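Local coordinates for protein endoglucanase (Clostridium thermocellum, PDB 2YIK) that probably hydrolyses the beta-1,4-glucosidic bonds of cellulose as a family 9 glycoside hydrolase, at residues A[295-298]-A[299-303]; A[320-323]-A[324-327]; A[331-334]-A[335-339]; A[403-406]-A[407-411]. One frame throughout, in Å; residues are numbered along the deposited sequence.

Contact 1: A[295-298]-A[299-303]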
ATOM      1  N   ASN A 295      -5.102  23.389   5.621  1.00 30.81           N
ATOM      2  CA  ASN A 295      -5.399  23.706   7.021  1.00 30.06           C
ATOM      3  C   ASN A 295      -4.044  23.552   7.776  1.00 29.65           C
ATOM      4  O   ASN A 295      -3.498  22.427   7.947  1.00 27.89           O
ATOM      5  CB  ASN A 295      -6.431  22.710   7.604  1.00 29.94           C
ATOM      6  CG  ASN A 295      -6.854  23.046   9.058  1.00 31.85           C
ATOM      7  OD1 ASN A 295      -6.130  23.728   9.824  1.00 30.13           O
ATOM      8  ND2 ASN A 295      -8.016  22.537   9.449  1.00 34.19           N
ATOM      9  N   GLU A 296      -3.527  24.685   8.234  1.00 28.06           N
ATOM     10  CA  GLU A 296      -2.265  24.714   8.925  1.00 29.83           C
ATOM     11  C   GLU A 296      -2.132  23.757  10.100  1.00 29.39           C
ATOM     12  O   GLU A 296      -1.022  23.372  10.464  1.00 28.66           O
ATOM     13  CB  GLU A 296      -1.964  26.137   9.386  1.00 31.01           C
ATOM     14  CG  GLU A 296      -1.661  27.116   8.250  1.00 34.18           C
ATOM     15  CD  GLU A 296      -0.476  26.684   7.383  1.00 37.25           C
ATOM     16  OE1 GLU A 296       0.495  26.115   7.933  1.00 38.09           O
ATOM     17  OE2 GLU A 296      -0.506  26.927   6.150  1.00 37.04           O
ATOM     18  N   HIS A 297      -3.254  23.386  10.700  1.00 28.07           N
ATOM     19  CA  HIS A 297      -3.239  22.475  11.837  1.00 27.57           C
ATOM     20  C   HIS A 297      -2.560  21.146  11.488  1.00 26.78           C
ATOM     21  O   HIS A 297      -1.816  20.585  12.294  1.00 25.99           O
ATOM     22  CB  HIS A 297      -4.669  22.207  12.308  1.00 27.03           C
ATOM     23  CG  HIS A 297      -4.770  21.119  13.326  1.00 28.27           C
ATOM     24  ND1 HIS A 297      -4.284  21.247  14.612  1.00 28.90           N
ATOM     25  CD2 HIS A 297      -5.277  19.864  13.245  1.00 27.80           C
ATOM     26  CE1 HIS A 297      -4.486  20.125  15.273  1.00 27.43           C
ATOM     27  NE2 HIS A 297      -5.087  19.268  14.466  1.00 28.70           N
ATOM     28  N   TYR A 298      -2.829  20.646  10.286  1.00 25.78           N
ATOM     29  CA  TYR A 298      -2.242  19.390   9.848  1.00 25.73           C
ATOM     30  C   TYR A 298      -0.741  19.505   9.677  1.00 25.68           C
ATOM     31  O   TYR A 298       0.000  18.591  10.043  1.00 25.33           O
ATOM     32  CB  TYR A 298      -2.890  18.927   8.544  1.00 24.54           C
ATOM     33  CG  TYR A 298      -4.336  18.554   8.735  1.00 25.61           C
ATOM     34  CD1 TYR A 298      -4.698  17.561   9.643  1.00 25.70           C
ATOM     35  CD2 TYR A 298      -5.348  19.204   8.026  1.00 25.10           C
ATOM     36  CE1 TYR A 298      -6.034  17.223   9.848  1.00 26.02           C
ATOM     37  CE2 TYR A 298      -6.685  18.876   8.219  1.00 26.38           C
ATOM     38  CZ  TYR A 298      -7.021  17.883   9.131  1.00 26.00           C
ATOM     39  OH  TYR A 298      -8.342  17.560   9.318  1.00 27.29           O
ATOM     40  N   LEU A 299      -0.285  20.625   9.127  1.00 25.21           N
ATOM     41  CA  LEU A 299       1.144  20.809   8.944  1.00 26.64           C
ATOM     42  C   LEU A 299       1.809  20.902  10.315  1.00 26.80           C
ATOM     43  O   LEU A 299       2.927  20.414  10.502  1.00 24.64           O
ATOM     44  CB  LEU A 299       1.434  22.073   8.136  1.00 26.94           C
ATOM     45  CG  LEU A 299       2.873  22.169   7.612  1.00 29.20           C
ATOM     46  CD1 LEU A 299       3.169  21.005   6.648  1.00 26.51           C
ATOM     47  CD2 LEU A 299       3.056  23.514   6.909  1.00 28.24           C
ATOM     48  N   ASP A 300       1.115  21.522  11.274  1.00 27.48           N
ATOM     49  CA  ASP A 300       1.641  21.653  12.631  1.00 27.35           C
ATOM     50  C   ASP A 300       1.763  20.277  13.280  1.00 27.74           C
ATOM     51  O   ASP A 300       2.695  20.020  14.040  1.00 27.78           O
ATOM     52  CB  ASP A 300       0.730  22.522  13.509  1.00 29.95           C
ATOM     53  CG  ASP A 300       0.809  23.999  13.165  1.00 32.01           C
ATOM     54  OD1 ASP A 300       1.843  24.440  12.627  1.00 32.32           O
ATOM     55  OD2 ASP A 300      -0.165  24.728  13.456  1.00 34.82           O
ATOM     56  N   GLU A 301       0.805  19.399  12.997  1.00 26.53           N
ATOM     57  CA  GLU A 301       0.853  18.058  13.558  1.00 26.62           C
ATOM     58  C   GLU A 301       1.984  17.268  12.906  1.00 26.19           C
ATOM     59  O   GLU A 301       2.669  16.492  13.571  1.00 26.58           O
ATOM     60  CB  GLU A 301      -0.482  17.337  13.357  1.00 26.36           C
ATOM     61  CG  GLU A 301      -1.577  17.802  14.316  1.00 29.11           C
ATOM     62  CD  GLU A 301      -1.177  17.640  15.772  1.00 31.00           C
ATOM     63  OE1 GLU A 301      -0.990  16.493  16.234  1.00 33.29           O
ATOM     64  OE2 GLU A 301      -1.035  18.668  16.458  1.00 32.96           O
ATOM     65  N   ALA A 302       2.184  17.471  11.606  1.00 24.45           N
ATOM     66  CA  ALA A 302       3.250  16.771  10.902  1.00 25.20           C
ATOM     67  C   ALA A 302       4.604  17.212  11.450  1.00 25.18           C
ATOM     68  O   ALA A 302       5.467  16.385  11.739  1.00 26.15           O
ATOM     69  CB  ALA A 302       3.171  17.044   9.408  1.00 24.30           C
ATOM     70  N   PHE A 303       4.777  18.520  11.611  1.00 24.54           N
ATOM     71  CA  PHE A 303       6.029  19.060  12.117  1.00 25.62           C
ATOM     72  C   PHE A 303       6.318  18.636  13.551  1.00 25.23           C
ATOM     73  O   PHE A 303       7.472  18.488  13.929  1.00 25.20           O
ATOM     74  CB  PHE A 303       6.041  20.592  12.023  1.00 24.36           C
ATOM     75  CG  PHE A 303       6.181  21.122  10.613  1.00 25.00           C
ATOM     76  CD1 PHE A 303       6.519  20.275   9.557  1.00 24.91           C
ATOM     77  CD2 PHE A 303       6.021  22.480  10.350  1.00 23.65           C
ATOM     78  CE1 PHE A 303       6.701  20.769   8.262  1.00 21.98           C
ATOM     79  CE2 PHE A 303       6.202  22.988   9.062  1.00 23.62           C
ATOM     80  CZ  PHE A 303       6.542  22.130   8.013  1.00 24.25           C
TER

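Contact 2: A[320-323]-A[324-327]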
ATOM      1  N   ASP A 320       7.174   1.318   7.630  1.00 22.12           N
ATOM      2  CA  ASP A 320       7.911   2.576   7.724  1.00 22.93           C
ATOM      3  C   ASP A 320       7.643   3.474   6.525  1.00 22.50           C
ATOM      4  O   ASP A 320       8.181   3.261   5.442  1.00 22.80           O
ATOM      5  CB  ASP A 320       9.413   2.321   7.819  1.00 24.68           C
ATOM      6  CG  ASP A 320      10.195   3.584   8.140  1.00 26.90           C
ATOM      7  OD1 ASP A 320       9.802   4.679   7.680  1.00 28.05           O
ATOM      8  OD2 ASP A 320      11.212   3.479   8.847  1.00 30.56           O
ATOM      9  N   VAL A 321       6.819   4.492   6.726  1.00 22.63           N
ATOM     10  CA  VAL A 321       6.486   5.406   5.649  1.00 20.58           C
ATOM     11  C   VAL A 321       7.123   6.786   5.826  1.00 22.02           C
ATOM     12  O   VAL A 321       6.622   7.785   5.309  1.00 23.75           O
ATOM     13  CB  VAL A 321       4.945   5.536   5.502  1.00 21.58           C
ATOM     14  CG1 VAL A 321       4.356   4.180   5.111  1.00 18.68           C
ATOM     15  CG2 VAL A 321       4.318   6.051   6.815  1.00 18.13           C
ATOM     16  N   TRP A 322       8.238   6.839   6.551  1.00 20.91           N
ATOM     17  CA  TRP A 322       8.940   8.106   6.765  1.00 20.98           C
ATOM     18  C   TRP A 322       9.452   8.711   5.449  1.00 21.45           C
ATOM     19  O   TRP A 322       9.372   9.920   5.248  1.00 22.07           O
ATOM     20  CB  TRP A 322      10.132   7.925   7.719  1.00 19.96           C
ATOM     21  CG  TRP A 322       9.802   7.949   9.202  1.00 21.84           C
ATOM     22  CD1 TRP A 322      10.170   7.021  10.134  1.00 20.56           C
ATOM     23  CD2 TRP A 322       9.094   8.982   9.919  1.00 24.05           C
ATOM     24  NE1 TRP A 322       9.723   7.396  11.382  1.00 22.52           N
ATOM     25  CE2 TRP A 322       9.044   8.575  11.280  1.00 23.05           C
ATOM     26  CE3 TRP A 322       8.454  10.171   9.539  1.00 24.35           C
ATOM     27  CZ2 TRP A 322       8.435   9.365  12.273  1.00 23.94           C
ATOM     28  CZ3 TRP A 322       7.843  10.952  10.530  1.00 24.16           C
ATOM     29  CH2 TRP A 322       7.817  10.527  11.876  1.00 23.90           C
ATOM     30  N   SER A 323       9.979   7.882   4.551  1.00 20.91           N
ATOM     31  CA  SER A 323      10.502   8.405   3.296  1.00 21.86           C
ATOM     32  C   SER A 323       9.394   8.970   2.421  1.00 19.22           C
ATOM     33  O   SER A 323       9.583   9.983   1.765  1.00 20.70           O
ATOM     34  CB  SER A 323      11.308   7.338   2.536  1.00 20.62           C
ATOM     35  OG  SER A 323      10.564   6.158   2.325  1.00 21.81           O
ATOM     36  N   GLY A 324       8.238   8.317   2.418  1.00 21.80           N
ATOM     37  CA  GLY A 324       7.123   8.821   1.635  1.00 20.55           C
ATOM     38  C   GLY A 324       6.674  10.144   2.236  1.00 21.22           C
ATOM     39  O   GLY A 324       6.377  11.104   1.521  1.00 20.86           O
ATOM     40  N   THR A 325       6.634  10.189   3.564  1.00 20.77           N
ATOM     41  CA  THR A 325       6.233  11.391   4.283  1.00 21.17           C
ATOM     42  C   THR A 325       7.159  12.544   3.901  1.00 21.30           C
ATOM     43  O   THR A 325       6.698  13.633   3.572  1.00 22.52           O
ATOM     44  CB  THR A 325       6.284  11.161   5.821  1.00 20.30           C
ATOM     45  OG1 THR A 325       5.337  10.151   6.185  1.00 21.89           O
ATOM     46  CG2 THR A 325       5.950  12.434   6.574  1.00 18.24           C
ATOM     47  N   ALA A 326       8.464  12.295   3.932  1.00 22.04           N
ATOM     48  CA  ALA A 326       9.436  13.327   3.591  1.00 22.37           C
ATOM     49  C   ALA A 326       9.176  13.881   2.199  1.00 22.29           C
ATOM     50  O   ALA A 326       9.292  15.080   1.985  1.00 22.92           O
ATOM     51  CB  ALA A 326      10.855  12.779   3.675  1.00 21.85           C
ATOM     52  N   CYS A 327       8.823  13.007   1.258  1.00 23.44           N
ATOM     53  CA  CYS A 327       8.539  13.432  -0.110  1.00 22.93           C
ATOM     54  C   CYS A 327       7.350  14.391  -0.156  1.00 23.16           C
ATOM     55  O   CYS A 327       7.394  15.419  -0.833  1.00 23.75           O
ATOM     56  CB  CYS A 327       8.231  12.222  -1.003  1.00 23.46           C
ATOM     57  SG  CYS A 327       9.649  11.194  -1.438  1.00 22.37           S
TER

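Contact 3: A[331-334]-A[335-339]. With CA (calcium ion), chain B.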
ATOM      1  N   GLU A 331       7.182  18.319  -1.210  1.00 21.35           N
ATOM      2  CA  GLU A 331       6.330  18.815  -2.288  1.00 23.23           C
ATOM      3  C   GLU A 331       5.467  19.951  -1.745  1.00 23.43           C
ATOM      4  O   GLU A 331       5.184  20.906  -2.450  1.00 24.62           O
ATOM      5  CB  GLU A 331       5.451  17.689  -2.848  1.00 22.17           C
ATOM      6  CG  GLU A 331       6.251  16.582  -3.520  1.00 24.32           C
ATOM      7  CD  GLU A 331       5.400  15.434  -4.052  1.00 26.70           C
ATOM      8  OE1 GLU A 331       4.180  15.602  -4.249  1.00 26.17           O
ATOM      9  OE2 GLU A 331       5.970  14.350  -4.284  1.00 26.81           O
ATOM     10  N   ILE A 332       5.057  19.838  -0.486  1.00 23.48           N
ATOM     11  CA  ILE A 332       4.247  20.864   0.156  1.00 24.20           C
ATOM     12  C   ILE A 332       5.073  22.147   0.246  1.00 24.91           C
ATOM     13  O   ILE A 332       4.579  23.245  -0.020  1.00 23.34           O
ATOM     14  CB  ILE A 332       3.817  20.401   1.569  1.00 23.77           C
ATOM     15  CG1 ILE A 332       2.646  19.421   1.442  1.00 23.37           C
ATOM     16  CG2 ILE A 332       3.472  21.601   2.452  1.00 23.94           C
ATOM     17  CD1 ILE A 332       2.309  18.700   2.722  1.00 23.41           C
ATOM     18  N   ASN A 333       6.341  21.994   0.610  1.00 24.15           N
ATOM     19  CA  ASN A 333       7.225  23.135   0.722  1.00 23.54           C
ATOM     20  C   ASN A 333       7.451  23.797  -0.630  1.00 24.13           C
ATOM     21  O   ASN A 333       7.477  25.023  -0.723  1.00 23.98           O
ATOM     22  CB  ASN A 333       8.576  22.728   1.299  1.00 24.91           C
ATOM     23  CG  ASN A 333       9.529  23.892   1.369  1.00 24.77           C
ATOM     24  OD1 ASN A 333      10.509  23.967   0.625  1.00 25.12           O
ATOM     25  ND2 ASN A 333       9.230  24.822   2.252  1.00 21.98           N
ATOM     26  N   ASP A 334       7.625  22.986  -1.671  1.00 23.53           N
ATOM     27  CA  ASP A 334       7.852  23.511  -3.016  1.00 24.59           C
ATOM     28  C   ASP A 334       6.637  24.278  -3.514  1.00 26.19           C
ATOM     29  O   ASP A 334       6.764  25.328  -4.137  1.00 27.37           O
ATOM     30  CB  ASP A 334       8.151  22.378  -4.006  1.00 24.53           C
ATOM     31  CG  ASP A 334       9.549  21.793  -3.838  1.00 26.97           C
ATOM     32  OD1 ASP A 334      10.401  22.422  -3.173  1.00 26.35           O
ATOM     33  OD2 ASP A 334       9.797  20.700  -4.396  1.00 29.18           O
ATOM     34  N   LEU A 335       5.464  23.732  -3.223  1.00 25.82           N
ATOM     35  CA  LEU A 335       4.186  24.296  -3.631  1.00 28.10           C
ATOM     36  C   LEU A 335       3.799  25.614  -2.955  1.00 29.32           C
ATOM     37  O   LEU A 335       3.358  26.562  -3.611  1.00 29.26           O
ATOM     38  CB  LEU A 335       3.090  23.270  -3.334  1.00 29.51           C
ATOM     39  CG  LEU A 335       2.148  22.693  -4.389  1.00 32.01           C
ATOM     40  CD1 LEU A 335       2.815  22.593  -5.746  1.00 32.00           C
ATOM     41  CD2 LEU A 335       1.692  21.325  -3.892  1.00 31.03           C
ATOM     42  N   TYR A 336       3.984  25.658  -1.640  1.00 28.58           N
ATOM     43  CA  TYR A 336       3.573  26.795  -0.837  1.00 28.92           C
ATOM     44  C   TYR A 336       4.609  27.635  -0.104  1.00 29.22           C
ATOM     45  O   TYR A 336       4.268  28.685   0.426  1.00 30.66           O
ATOM     46  CB  TYR A 336       2.546  26.293   0.178  1.00 28.68           C
ATOM     47  CG  TYR A 336       1.389  25.577  -0.470  1.00 27.90           C
ATOM     48  CD1 TYR A 336       0.471  26.278  -1.248  1.00 27.32           C
ATOM     49  CD2 TYR A 336       1.223  24.197  -0.336  1.00 27.96           C
ATOM     50  CE1 TYR A 336      -0.585  25.631  -1.882  1.00 28.16           C
ATOM     51  CE2 TYR A 336       0.162  23.534  -0.967  1.00 29.81           C
ATOM     52  CZ  TYR A 336      -0.741  24.264  -1.738  1.00 30.36           C
ATOM     53  OH  TYR A 336      -1.810  23.637  -2.350  1.00 31.91           O
ATOM     54  N   ASP A 337       5.861  27.200  -0.059  1.00 28.82           N
ATOM     55  CA  ASP A 337       6.869  27.961   0.667  1.00 29.35           C
ATOM     56  C   ASP A 337       8.248  27.866   0.002  1.00 30.13           C
ATOM     57  O   ASP A 337       9.269  27.960   0.654  1.00 29.31           O
ATOM     58  CB  ASP A 337       6.919  27.435   2.105  1.00 29.26           C
ATOM     59  CG  ASP A 337       7.654  28.361   3.054  1.00 31.12           C
ATOM     60  OD1 ASP A 337       7.364  29.576   3.066  1.00 30.02           O
ATOM     61  OD2 ASP A 337       8.512  27.862   3.809  1.00 30.00           O
ATOM     62  N   LYS A 338       8.263  27.710  -1.313  1.00 32.33           N
ATOM     63  CA  LYS A 338       9.502  27.573  -2.083  1.00 34.80           C
ATOM     64  C   LYS A 338      10.583  28.628  -1.840  1.00 35.74           C
ATOM     65  O   LYS A 338      11.744  28.288  -1.593  1.00 34.19           O
ATOM     66  CB  LYS A 338       9.152  27.538  -3.577  1.00 37.56           C
ATOM     67  CG  LYS A 338      10.333  27.448  -4.540  1.00 42.61           C
ATOM     68  CD  LYS A 338      10.845  26.025  -4.684  1.00 46.04           C
ATOM     69  CE  LYS A 338      11.337  25.786  -6.116  1.00 48.60           C
ATOM     70  NZ  LYS A 338      11.756  24.367  -6.340  1.00 49.80           N
ATOM     71  N   ASP A 339      10.207  29.903  -1.903  1.00 36.83           N
ATOM     72  CA  ASP A 339      11.177  30.988  -1.744  1.00 38.47           C
ATOM     73  C   ASP A 339      11.364  31.631  -0.365  1.00 37.30           C
ATOM     74  O   ASP A 339      11.805  32.776  -0.274  1.00 37.83           O
ATOM     75  CB  ASP A 339      10.881  32.090  -2.769  1.00 41.07           C
ATOM     76  CG  ASP A 339      10.799  31.555  -4.194  1.00 45.34           C
ATOM     77  OD1 ASP A 339      11.705  30.789  -4.605  1.00 47.29           O
ATOM     78  OD2 ASP A 339       9.830  31.905  -4.907  1.00 47.33           O
TER
HETATM   79 CA    CA B1332      10.579  26.957   2.457  1.00 29.23          CA
HETATM   80  O   HOH W   1      12.242  26.520   0.462  1.00 24.57           O

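Contact 4: A[403-406]-A[407-411]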
ATOM      1  N   ALA A 403      12.870   7.473  -6.270  1.00 23.62           N
ATOM      2  CA  ALA A 403      13.827   8.021  -7.225  1.00 23.12           C
ATOM      3  C   ALA A 403      13.119   8.782  -8.352  1.00 24.36           C
ATOM      4  O   ALA A 403      13.536   9.877  -8.733  1.00 22.97           O
ATOM      5  CB  ALA A 403      14.673   6.900  -7.812  1.00 23.17           C
ATOM      6  N   LEU A 404      12.049   8.191  -8.876  1.00 23.79           N
ATOM      7  CA  LEU A 404      11.284   8.785  -9.968  1.00 24.70           C
ATOM      8  C   LEU A 404      10.475  10.008  -9.521  1.00 24.67           C
ATOM      9  O   LEU A 404      10.297  10.952 -10.285  1.00 24.26           O
ATOM     10  CB  LEU A 404      10.384   7.714 -10.586  1.00 21.73           C
ATOM     11  CG  LEU A 404      11.233   6.571 -11.170  1.00 21.40           C
ATOM     12  CD1 LEU A 404      10.431   5.285 -11.255  1.00 18.77           C
ATOM     13  CD2 LEU A 404      11.758   6.992 -12.536  1.00 18.92           C
ATOM     14  N   VAL A 405       9.998   9.989  -8.280  1.00 25.58           N
ATOM     15  CA  VAL A 405       9.247  11.117  -7.743  1.00 24.74           C
ATOM     16  C   VAL A 405      10.199  12.309  -7.536  1.00 25.85           C
ATOM     17  O   VAL A 405       9.846  13.460  -7.802  1.00 25.04           O
ATOM     18  CB  VAL A 405       8.565  10.740  -6.397  1.00 24.87           C
ATOM     19  CG1 VAL A 405       8.128  12.000  -5.649  1.00 21.82           C
ATOM     20  CG2 VAL A 405       7.362   9.845  -6.668  1.00 23.01           C
ATOM     21  N   TYR A 406      11.414  12.026  -7.074  1.00 25.35           N
ATOM     22  CA  TYR A 406      12.399  13.083  -6.850  1.00 25.63           C
ATOM     23  C   TYR A 406      12.735  13.776  -8.170  1.00 26.18           C
ATOM     24  O   TYR A 406      12.767  15.009  -8.242  1.00 25.19           O
ATOM     25  CB  TYR A 406      13.687  12.515  -6.246  1.00 24.40           C
ATOM     26  CG  TYR A 406      14.726  13.569  -5.924  1.00 23.19           C
ATOM     27  CD1 TYR A 406      15.606  14.034  -6.902  1.00 24.26           C
ATOM     28  CD2 TYR A 406      14.822  14.111  -4.645  1.00 21.89           C
ATOM     29  CE1 TYR A 406      16.552  15.012  -6.613  1.00 24.25           C
ATOM     30  CE2 TYR A 406      15.766  15.084  -4.342  1.00 21.80           C
ATOM     31  CZ  TYR A 406      16.629  15.530  -5.328  1.00 25.04           C
ATOM     32  OH  TYR A 406      17.587  16.474  -5.031  1.00 24.58           O
ATOM     33  N   ASP A 407      12.983  12.987  -9.212  1.00 25.23           N
ATOM     34  CA  ASP A 407      13.319  13.565 -10.507  1.00 26.33           C
ATOM     35  C   ASP A 407      12.155  14.349 -11.091  1.00 27.26           C
ATOM     36  O   ASP A 407      12.361  15.389 -11.724  1.00 27.34           O
ATOM     37  CB  ASP A 407      13.777  12.481 -11.494  1.00 25.30           C
ATOM     38  CG  ASP A 407      15.218  12.035 -11.242  1.00 27.22           C
ATOM     39  OD1 ASP A 407      15.861  12.598 -10.331  1.00 24.26           O
ATOM     40  OD2 ASP A 407      15.709  11.128 -11.951  1.00 28.46           O
ATOM     41  N   LYS A 408      10.935  13.861 -10.877  1.00 26.14           N
ATOM     42  CA  LYS A 408       9.776  14.564 -11.394  1.00 26.30           C
ATOM     43  C   LYS A 408       9.738  15.969 -10.807  1.00 27.95           C
ATOM     44  O   LYS A 408       9.488  16.946 -11.517  1.00 25.84           O
ATOM     45  CB  LYS A 408       8.475  13.847 -11.034  1.00 26.58           C
ATOM     46  CG  LYS A 408       7.242  14.660 -11.415  1.00 27.67           C
ATOM     47  CD  LYS A 408       5.957  14.084 -10.837  1.00 28.39           C
ATOM     48  CE  LYS A 408       4.807  15.089 -10.975  1.00 32.08           C
ATOM     49  NZ  LYS A 408       3.570  14.648 -10.270  1.00 33.23           N
ATOM     50  N   HIS A 409      10.018  16.068  -9.512  1.00 26.67           N
ATOM     51  CA  HIS A 409       9.974  17.348  -8.834  1.00 27.12           C
ATOM     52  C   HIS A 409      11.235  18.191  -8.894  1.00 26.69           C
ATOM     53  O   HIS A 409      11.338  19.221  -8.224  1.00 27.66           O
ATOM     54  CB  HIS A 409       9.524  17.118  -7.397  1.00 26.61           C
ATOM     55  CG  HIS A 409       8.126  16.602  -7.304  1.00 26.77           C
ATOM     56  ND1 HIS A 409       7.023  17.410  -7.499  1.00 26.90           N
ATOM     57  CD2 HIS A 409       7.641  15.350  -7.132  1.00 27.32           C
ATOM     58  CE1 HIS A 409       5.930  16.678  -7.454  1.00 27.96           C
ATOM     59  NE2 HIS A 409       6.275  15.420  -7.232  1.00 26.87           N
ATOM     60  N   HIS A 410      12.187  17.760  -9.712  1.00 27.54           N
ATOM     61  CA  HIS A 410      13.424  18.499  -9.895  1.00 28.77           C
ATOM     62  C   HIS A 410      13.706  18.655 -11.386  1.00 30.26           C
ATOM     63  O   HIS A 410      14.692  18.135 -11.903  1.00 30.90           O
ATOM     64  CB  HIS A 410      14.600  17.798  -9.196  1.00 28.43           C
ATOM     65  CG  HIS A 410      14.549  17.891  -7.703  1.00 27.69           C
ATOM     66  ND1 HIS A 410      13.718  17.099  -6.934  1.00 26.51           N
ATOM     67  CD2 HIS A 410      15.152  18.739  -6.836  1.00 26.45           C
ATOM     68  CE1 HIS A 410      13.810  17.458  -5.669  1.00 26.49           C
ATOM     69  NE2 HIS A 410      14.677  18.457  -5.581  1.00 26.80           N
ATOM     70  N   GLY A 411      12.820  19.373 -12.070  1.00 31.18           N
ATOM     71  CA  GLY A 411      12.982  19.603 -13.496  1.00 31.81           C
ATOM     72  C   GLY A 411      12.174  18.630 -14.334  1.00 33.68           C
ATOM     73  O   GLY A 411      12.110  18.755 -15.559  1.00 33.00           O
TER

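Contact 1: A[295-298]-A[299-303]
Leu299 and Glu296 run side by side and point the same way, with Leu299 CD2 3.8 Å from Glu296 OE1. CG of Leu299 is trans to the backbone N (chi1 -166°), a turn that also sets it over one face of the Phe303 ring. The carboxylate of Glu296, bent back at chi2, has its main partners elsewhere: OE1 forms a salt bridge with Arg346 and OE2 is hydrogen-bonded to Tyr290 OH. Tyr298 contributes chiefly through its backbone, whose O takes the N-H of Ala302 at 2.9 Å, while its ring meets Phe252 of helix 238-257 edge-to-face. These residues form the first two turns of helix 296-305, probably one of the helices of the (alpha/alpha)6 barrel known for family 9 glycoside hydrolases. Asn295 is its N-cap: OD1 accepts from His297 N at 3.0 Å, the donor standing 38° out of the amide carbonyl plane. One turn further, Glu301 CG lies above one face of the His297 imidazole, 4.1 Å from the ring centroid and 26° off its normal, a CH-pi contact displaced toward the rim. The polar ends of this pair are held separately. His297 NE2 is hydrogen-bonded to Glu256 OE1, Glu301 OE1 to Tyr282 OH, and Glu301 OE2 forms a salt bridge with Lys304. Asp300 N closes the turn on Glu296 O at 2.9 Å, and its carboxylate shares Arg346 with Glu296.

Contact 2: A[320-323]-A[324-327]
Val321 O receives Thr325 N at 3.0 Å, and the same i to i+4 spacing recurs from Ala326 N to Trp322 O (2.9 Å) and from Cys327 N to Ser323 O (3.2 Å), so the backbone is alpha-helical from Trp322 onward. The carbonyl of Val321 carries a second bond. Thr325 OG1 donates to it at 2.8 Å from 39° out of the carbonyl plane, on the face opposite to the one used by Thr325 N. The hydroxyl reaches it because OG1 is trans to the carbonyl carbon of its own residue (chi1 -63°), which leaves it beside the backbone N and directed back down the helix. Both donors of Thr325 therefore converge on one oxygen of the buried residue Val321. Thr325 CB stands obliquely to the Trp322 indole, 4.4 Å from CE3, and the Thr325 side chain also packs on Trp284 of helix 279-293. On another flank, Ser323, Ala326 and Cys327 all touch Ile365 of helix 363-373. Ahead of the helix, Asp320 OD1 accepts from Trp322 N at 2.9 Å, with the donor nearly in line with the C-O bond, while OD2 forms a salt bridge with Lys277. Val321, the N-cap residue, gives its N-H to Asp280, a ligand of the calcium ion lying about 5 Å from its side chain. The arrangement is that of a helix start preceded by an Asx turn, here set beside a calcium site.

Contact 3: A[331-334]-A[335-339]
Asn333 and Asp337 meet at a calcium ion, and this is the tight side of the contact. Asp337 grips the metal twice, through its backbone O at 2.4 Å and through OD2 at 2.6 Å. The second bond depends on CG lying trans to the backbone N (chi1 -165°), which swings the carboxylate round beside the carbonyl. The Asn333 amide, its plane turned 80° from that carboxylate, comes to the same ion and is modelled with ND2 2.5 Å from the calcium; an oxygen would be expected there, so the assignment of its two end atoms is doubtful. A water ligand of the metal also donates to Lys338 O at 2.8 Å, tying the loop to the site. The setting is the C-terminal end of helix 322-336. Its last regular bond, Asp337 N to Asn333 O, measures 2.8 Å with a bent N-H...O angle of 145°; Asp337 itself is the first residue to leave helical angles, and the chain continues to Ser340 and Glu344, which complete the protein ligands. Asp337 OD2 has a further partner in Phe343 N. The solvent side is looser. Asp334 OD1 and Lys338 NZ, 4.0 Å apart, form only a long salt bridge, whereas Asp334 OD2 is hydrogen-bonded to Trp362 NE1. Around the helix, Tyr336 touches Ile332 lightly, CD2 to CG2 at 4.4 Å. Tyr336, Leu335 and Lys338 are exposed in the isolated molecule, although crystal neighbours touch them in the lattice.

Contact 4: A[403-406]-A[407-411]
The rings of Tyr406 and His410 lie face to face, their planes 9° apart and their centroids 3.7 Å apart, an offset stack. Tyr406 CZ sits over the centre of the imidazole, 3.4 Å above its plane, whereas His410 CE1 is shifted toward the rim of the phenol ring. Tyr406 reaches the stack with CG anti to its backbone N (chi1 -177°). At the edges there are oxygens: Asp407 OD1 lies in the plane of the Tyr406 ring, and Tyr406 O lies near the plane of the His410 ring. The latter is a short hydrogen bond, His410 ND1 to Tyr406 O at 2.6 Å with an N-H...O angle of 155°, so this nitrogen carries the proton. The bond and the stack together fix the rotation of the imidazole, and Trp362 meets both rings edge-to-face. The arrangement finishes helix 392-408, probably part of the helical barrel of this glycoside hydrolase family. Where the backbone unwinds, His410 N approaches Tyr406 O at too poor an angle to bond and turns to Asp407 O, and the side chain of the same residue supplies the donor for the Tyr406 carbonyl instead. The preceding carbonyl, Val405 O, keeps a regular partner in His409 N at 3.1 Å. Val405 O also lies at the edge of the His409 ring, 3.0 Å from His409 CD2. Val405 and His409 run alongside each other, with CG1 of the valine 3.7 Å from the same CD2. His409 NE2 is hydrogen-bonded to Glu140, which also forms a salt bridge with Lys408, while Asp407 uses its carboxylate on Ser415 OG and Ala418 N.

In the fold
Along the chain the four contacts come in series, all within the catalytic family 9 range. Contact 1 starts helix 296-305. Contacts 2 and 3 mark the start and the end of the next helix, 322-336, with centres 17 Å apart, and contact 4 closes helix 392-408. Contact 3 touches contact 1 through Leu299 CD1 and Ile332 CG2 (4.2 Å). It also meets contact 4, where Glu331 OE2 is 3.2 Å from His409 NE2. Contacts 1 and 4 themselves stay about 15 Å apart at their nearest atoms, consistent with helix 322-336 standing between them. That helix has a calcium ion near each end, so its two ends sit beside separate metal sites.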